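Local coordinates for protein carboxyl esterase NP (Bacillus subtilis, PDB 4CCW) that hydrolyses carboxylic esters to an alcohol and a carboxylate as a carboxylesterase of the alpha/beta hydrolase superfamily, at residues 13-24 / 195-206. Numbering follows the deposited sequence.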
loop_
_atom_site.group_PDB
_atom_site.type_symbol
_atom_site.label_atom_id
_atom_site.label_comp_id
_atom_site.label_asym_id
_atom_site.label_seq_id
_atom_site.Cartn_x
_atom_site.Cartn_y
_atom_site.Cartn_z
ATOM N N ASN A 13 12.956 -9.803 18.250
ATOM C CA ASN A 13 12.606 -8.606 17.471
ATOM C C ASN A 13 11.290 -8.761 16.721
ATOM O O ASN A 13 10.560 -7.787 16.525
ATOM C CB ASN A 13 13.736 -8.229 16.507
ATOM C CG ASN A 13 14.933 -7.630 17.224
ATOM O OD1 ASN A 13 14.919 -7.467 18.446
ATOM N ND2 ASN A 13 15.974 -7.303 16.473
ATOM N N GLY A 14 11.006 -9.986 16.293
ATOM C CA GLY A 14 9.738 -10.316 15.651
ATOM C C GLY A 14 8.566 -10.204 16.609
ATOM O O GLY A 14 7.533 -9.629 16.260
ATOM N N ILE A 15 8.726 -10.749 17.814
ATOM C CA ILE A 15 7.710 -10.641 18.868
ATOM C C ILE A 15 7.421 -9.183 19.184
ATOM O O ILE A 15 6.257 -8.789 19.305
ATOM C CB ILE A 15 8.139 -11.399 20.153
ATOM C CG1 ILE A 15 8.126 -12.908 19.907
ATOM C CG2 ILE A 15 7.269 -11.022 21.357
ATOM C CD1 ILE A 15 6.746 -13.508 19.699
ATOM N N ARG A 16 8.479 -8.380 19.289
ATOM C CA ARG A 16 8.329 -6.966 19.573
ATOM C C ARG A 16 7.548 -6.272 18.459
ATOM O O ARG A 16 6.663 -5.459 18.742
ATOM C CB ARG A 16 9.690 -6.303 19.764
ATOM C CG ARG A 16 9.627 -4.790 19.836
ATOM C CD ARG A 16 10.985 -4.198 20.164
ATOM N NE ARG A 16 11.953 -4.463 19.102
ATOM C CZ ARG A 16 13.270 -4.380 19.251
ATOM N NH1 ARG A 16 13.788 -4.037 20.424
ATOM N NH2 ARG A 16 14.071 -4.649 18.230
ATOM N N TYR A 17 7.865 -6.610 17.209
ATOM C CA TYR A 17 7.149 -6.027 16.072
ATOM C C TYR A 17 5.667 -6.376 16.134
ATOM O O TYR A 17 4.814 -5.486 16.031
ATOM C CB TYR A 17 7.734 -6.440 14.721
ATOM C CG TYR A 17 6.887 -5.883 13.596
ATOM C CD1 TYR A 17 6.879 -4.511 13.320
ATOM C CD2 TYR A 17 6.027 -6.710 12.873
ATOM C CE1 TYR A 17 6.073 -3.986 12.314
ATOM C CE2 TYR A 17 5.224 -6.191 11.859
ATOM C CZ TYR A 17 5.245 -4.835 11.595
ATOM O OH TYR A 17 4.446 -4.331 10.601
ATOM N N TYR A 18 5.362 -7.659 16.324
ATOM C CA TYR A 18 3.978 -8.102 16.482
ATOM C C TYR A 18 3.221 -7.362 17.581
ATOM O O TYR A 18 2.055 -7.007 17.405
ATOM C CB TYR A 18 3.908 -9.615 16.709
ATOM C CG TYR A 18 3.838 -10.425 15.438
ATOM C CD1 TYR A 18 4.824 -10.310 14.456
ATOM C CD2 TYR A 18 2.788 -11.318 15.216
ATOM C CE1 TYR A 18 4.765 -11.059 13.288
ATOM C CE2 TYR A 18 2.723 -12.066 14.057
ATOM C CZ TYR A 18 3.713 -11.930 13.098
ATOM O OH TYR A 18 3.651 -12.670 11.946
ATOM N N GLN A 19 3.868 -7.154 18.729
ATOM C CA GLN A 19 3.257 -6.392 19.815
ATOM C C GLN A 19 2.938 -4.946 19.395
ATOM O O GLN A 19 1.841 -4.447 19.667
ATOM C CB GLN A 19 4.154 -6.411 21.063
ATOM C CG GLN A 19 3.566 -5.695 22.272
ATOM C CD GLN A 19 2.207 -6.242 22.691
ATOM O OE1 GLN A 19 1.913 -7.426 22.511
ATOM N NE2 GLN A 19 1.373 -5.378 23.263
ATOM N N THR A 20 3.888 -4.284 18.739
ATOM C CA THR A 20 3.679 -2.908 18.266
ATOM C C THR A 20 2.570 -2.813 17.213
ATOM O O THR A 20 1.840 -1.827 17.160
ATOM C CB THR A 20 4.975 -2.236 17.721
ATOM O OG1 THR A 20 5.465 -2.947 16.572
ATOM C CG2 THR A 20 6.061 -2.140 18.808
ATOM N N TYR A 21 2.466 -3.841 16.374
ATOM C CA TYR A 21 1.417 -3.924 15.350
ATOM C C TYR A 21 0.054 -3.960 16.044
ATOM O O TYR A 21 -0.873 -3.233 15.658
ATOM C CB TYR A 21 1.639 -5.188 14.511
ATOM C CG TYR A 21 0.734 -5.357 13.312
ATOM C CD1 TYR A 21 -0.643 -5.571 13.467
ATOM C CD2 TYR A 21 1.261 -5.351 12.028
ATOM C CE1 TYR A 21 -1.464 -5.745 12.358
ATOM C CE2 TYR A 21 0.458 -5.530 10.921
ATOM C CZ TYR A 21 -0.900 -5.721 11.090
ATOM O OH TYR A 21 -1.682 -5.887 9.982
ATOM N N ASN A 22 -0.057 -4.789 17.075
ATOM C CA ASN A 22 -1.295 -4.917 17.840
ATOM C C ASN A 22 -1.663 -3.616 18.545
ATOM O O ASN A 22 -2.836 -3.258 18.622
ATOM C CB ASN A 22 -1.195 -6.078 18.838
ATOM C CG ASN A 22 -1.188 -7.434 18.148
ATOM O OD1 ASN A 22 -1.510 -7.540 16.962
ATOM N ND2 ASN A 22 -0.810 -8.469 18.876
ATOM N N GLU A 23 -0.652 -2.907 19.040
ATOM C CA GLU A 23 -0.882 -1.627 19.698
ATOM C C GLU A 23 -1.338 -0.536 18.724
ATOM O O GLU A 23 -2.169 0.296 19.074
ATOM C CB GLU A 23 0.339 -1.207 20.513
ATOM C CG GLU A 23 0.562 -2.151 21.685
ATOM C CD GLU A 23 1.671 -1.725 22.617
ATOM O OE1 GLU A 23 2.179 -0.597 22.477
ATOM O OE2 GLU A 23 2.033 -2.529 23.502
ATOM N N SER A 24 -0.814 -0.560 17.499
ATOM C CA SER A 24 -1.295 0.347 16.442
ATOM C C SER A 24 -2.758 0.095 16.063
ATOM O O SER A 24 -3.458 1.019 15.661
ATOM C CB SER A 24 -0.428 0.248 15.194
ATOM O OG SER A 24 0.846 0.830 15.402
ATOM N N ILE A 195 2.371 5.943 18.244
ATOM C CA ILE A 195 2.236 4.487 18.359
ATOM C C ILE A 195 2.492 3.838 17.004
ATOM O O ILE A 195 3.148 2.794 16.917
ATOM C CB ILE A 195 0.871 4.061 18.952
ATOM C CG1 ILE A 195 0.807 4.429 20.443
ATOM C CG2 ILE A 195 0.660 2.559 18.815
ATOM C CD1 ILE A 195 -0.500 4.094 21.134
ATOM N N PHE A 196 2.007 4.486 15.952
ATOM C CA PHE A 196 2.261 4.020 14.596
ATOM C C PHE A 196 3.754 4.070 14.287
ATOM O O PHE A 196 4.300 3.147 13.677
ATOM C CB PHE A 196 1.479 4.825 13.555
ATOM C CG PHE A 196 1.754 4.384 12.150
ATOM C CD1 PHE A 196 1.178 3.216 11.655
ATOM C CD2 PHE A 196 2.626 5.098 11.334
ATOM C CE1 PHE A 196 1.449 2.784 10.369
ATOM C CE2 PHE A 196 2.916 4.663 10.052
ATOM C CZ PHE A 196 2.318 3.506 9.563
ATOM N N VAL A 197 4.407 5.155 14.702
ATOM C CA VAL A 197 5.844 5.327 14.467
ATOM C C VAL A 197 6.636 4.262 15.219
ATOM O O VAL A 197 7.599 3.716 14.668
ATOM C CB VAL A 197 6.358 6.745 14.837
ATOM C CG1 VAL A 197 7.874 6.830 14.669
ATOM C CG2 VAL A 197 5.691 7.806 13.977
ATOM N N LYS A 198 6.250 3.994 16.471
ATOM C CA LYS A 198 6.868 2.932 17.264
ATOM C C LYS A 198 6.848 1.597 16.529
ATOM O O LYS A 198 7.833 0.854 16.564
ATOM C CB LYS A 198 6.194 2.784 18.636
ATOM C CG LYS A 198 6.733 3.714 19.712
ATOM C CD LYS A 198 6.119 3.374 21.063
ATOM C CE LYS A 198 6.735 4.190 22.191
ATOM N NZ LYS A 198 6.443 3.608 23.531
ATOM N N GLN A 199 5.725 1.300 15.869
ATOM C CA GLN A 199 5.599 0.089 15.058
ATOM C C GLN A 199 6.528 0.109 13.847
ATOM O O GLN A 199 7.161 -0.896 13.513
ATOM C CB GLN A 199 4.143 -0.134 14.618
ATOM C CG GLN A 199 3.942 -1.385 13.768
ATOM C CD GLN A 199 2.642 -1.390 12.983
ATOM O OE1 GLN A 199 1.775 -0.547 13.183
ATOM N NE2 GLN A 199 2.501 -2.356 12.095
ATOM N N PHE A 200 6.592 1.253 13.176
ATOM C CA PHE A 200 7.438 1.393 12.000
ATOM C C PHE A 200 8.902 1.162 12.401
ATOM O O PHE A 200 9.626 0.427 11.728
ATOM C CB PHE A 200 7.223 2.764 11.343
ATOM C CG PHE A 200 8.171 3.056 10.218
ATOM C CD1 PHE A 200 8.116 2.329 9.030
ATOM C CD2 PHE A 200 9.108 4.082 10.328
ATOM C CE1 PHE A 200 8.989 2.597 7.988
ATOM C CE2 PHE A 200 9.981 4.358 9.290
ATOM C CZ PHE A 200 9.921 3.619 8.111
ATOM N N GLN A 201 9.311 1.764 13.516
ATOM C CA GLN A 201 10.650 1.574 14.061
ATOM C C GLN A 201 10.926 0.099 14.371
ATOM O O GLN A 201 12.004 -0.419 14.034
ATOM C CB GLN A 201 10.840 2.430 15.324
ATOM C CG GLN A 201 10.700 3.930 15.087
ATOM C CD GLN A 201 11.024 4.769 16.315
ATOM O OE1 GLN A 201 10.237 4.837 17.267
ATOM N NE2 GLN A 201 12.173 5.432 16.290
ATOM N N ALA A 202 9.958 -0.570 15.007
ATOM C CA ALA A 202 10.143 -1.966 15.415
ATOM C C ALA A 202 10.255 -2.856 14.181
ATOM O O ALA A 202 11.027 -3.818 14.165
ATOM C CB ALA A 202 9.027 -2.430 16.353
ATOM N N GLY A 203 9.527 -2.486 13.129
ATOM C CA GLY A 203 9.636 -3.158 11.846
ATOM C C GLY A 203 11.039 -3.081 11.291
ATOM O O GLY A 203 11.600 -4.097 10.876
ATOM N N VAL A 204 11.617 -1.877 11.308
ATOM C CA VAL A 204 12.968 -1.648 10.800
ATOM C C VAL A 204 14.008 -2.431 11.615
ATOM O O VAL A 204 14.960 -2.972 11.053
ATOM C CB VAL A 204 13.308 -0.143 10.754
ATOM C CG1 VAL A 204 14.768 0.079 10.421
ATOM C CG2 VAL A 204 12.412 0.556 9.726
ATOM N N MET A 205 13.794 -2.513 12.927
ATOM C CA MET A 205 14.695 -3.262 13.810
ATOM C C MET A 205 14.564 -4.784 13.641
ATOM O O MET A 205 15.491 -5.529 13.984
ATOM C CB MET A 205 14.495 -2.840 15.273
ATOM C CG MET A 205 14.897 -1.397 15.565
ATOM S SD MET A 205 14.350 -0.778 17.177
ATOM C CE MET A 205 15.339 0.704 17.346
ATOM N N TRP A 206 13.432 -5.242 13.108
ATOM C CA TRP A 206 13.214 -6.667 12.858
ATOM C C TRP A 206 13.806 -7.076 11.535
ATOM O O TRP A 206 13.188 -6.913 10.477
ATOM C CB TRP A 206 11.722 -7.014 12.947
ATOM C CG TRP A 206 11.398 -8.476 12.748
ATOM C CD1 TRP A 206 12.185 -9.581 13.076
ATOM C CD2 TRP A 206 10.162 -9.044 12.192
ATOM N NE1 TRP A 206 11.546 -10.750 12.753
ATOM C CE2 TRP A 206 10.329 -10.503 12.228
ATOM C CE3 TRP A 206 8.978 -8.513 11.696
ATOM C CZ2 TRP A 206 9.346 -11.367 11.768
ATOM C CZ3 TRP A 206 7.991 -9.396 11.233
ATOM C CH2 TRP A 206 8.173 -10.788 11.271
HETATM O O HOH W 1 11.720 -5.249 16.493
HETATM O O HOH W 2 3.038 0.424 18.199
#
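Gln199 OE1 is gripped twice: Ser24 OG donates to it across the contact at 2.8 Å, and Thr68 OG1, from a loop, bonds the same oxygen. The other end of this amide is held as well. Gln199 NE2 donates a hydrogen bond to Tyr17 OH at 3.1 Å, close to the amide plane, and also bonds Ser66 OG. With CG anti to the backbone N (chi1 -180°) and the chain extended, Gln199 reaches straight into the facing helix as a knob among Tyr17, Thr20, Tyr21 and Ser24. Thr20 OG1 bonds back to Tyr17 O and lies 3.6 Å from Ala202 CB.

At the other end, Trp206 lays one face of its indole over Gly14, whose CA stands 3.4 Å from the centroid of the five-membered ring, a CH-pi contact. Tyr17 CD2 meets Trp206 CE3 at 3.7 Å, the Tyr17 ring and the Trp206 six-membered ring tilted by 26° and so offset that they hardly overlap. Replacing Trp206 with an alanine would probably leave Gly14 CA without its aromatic cover and the Tyr17 ring less firmly fixed.

One water joins Asn13 O, Arg16 NE and Ala202 O; a second links Thr20 O to Ile195 O. Helices 13-24 and 195-205 run roughly antiparallel (159°), their axes 8.5 Å apart at closest approach. Two bonds to helix 13-24 and two to Ser66 and Thr68 let the buried Gln199 amide tie three parts of this alpha/beta hydrolase fold together.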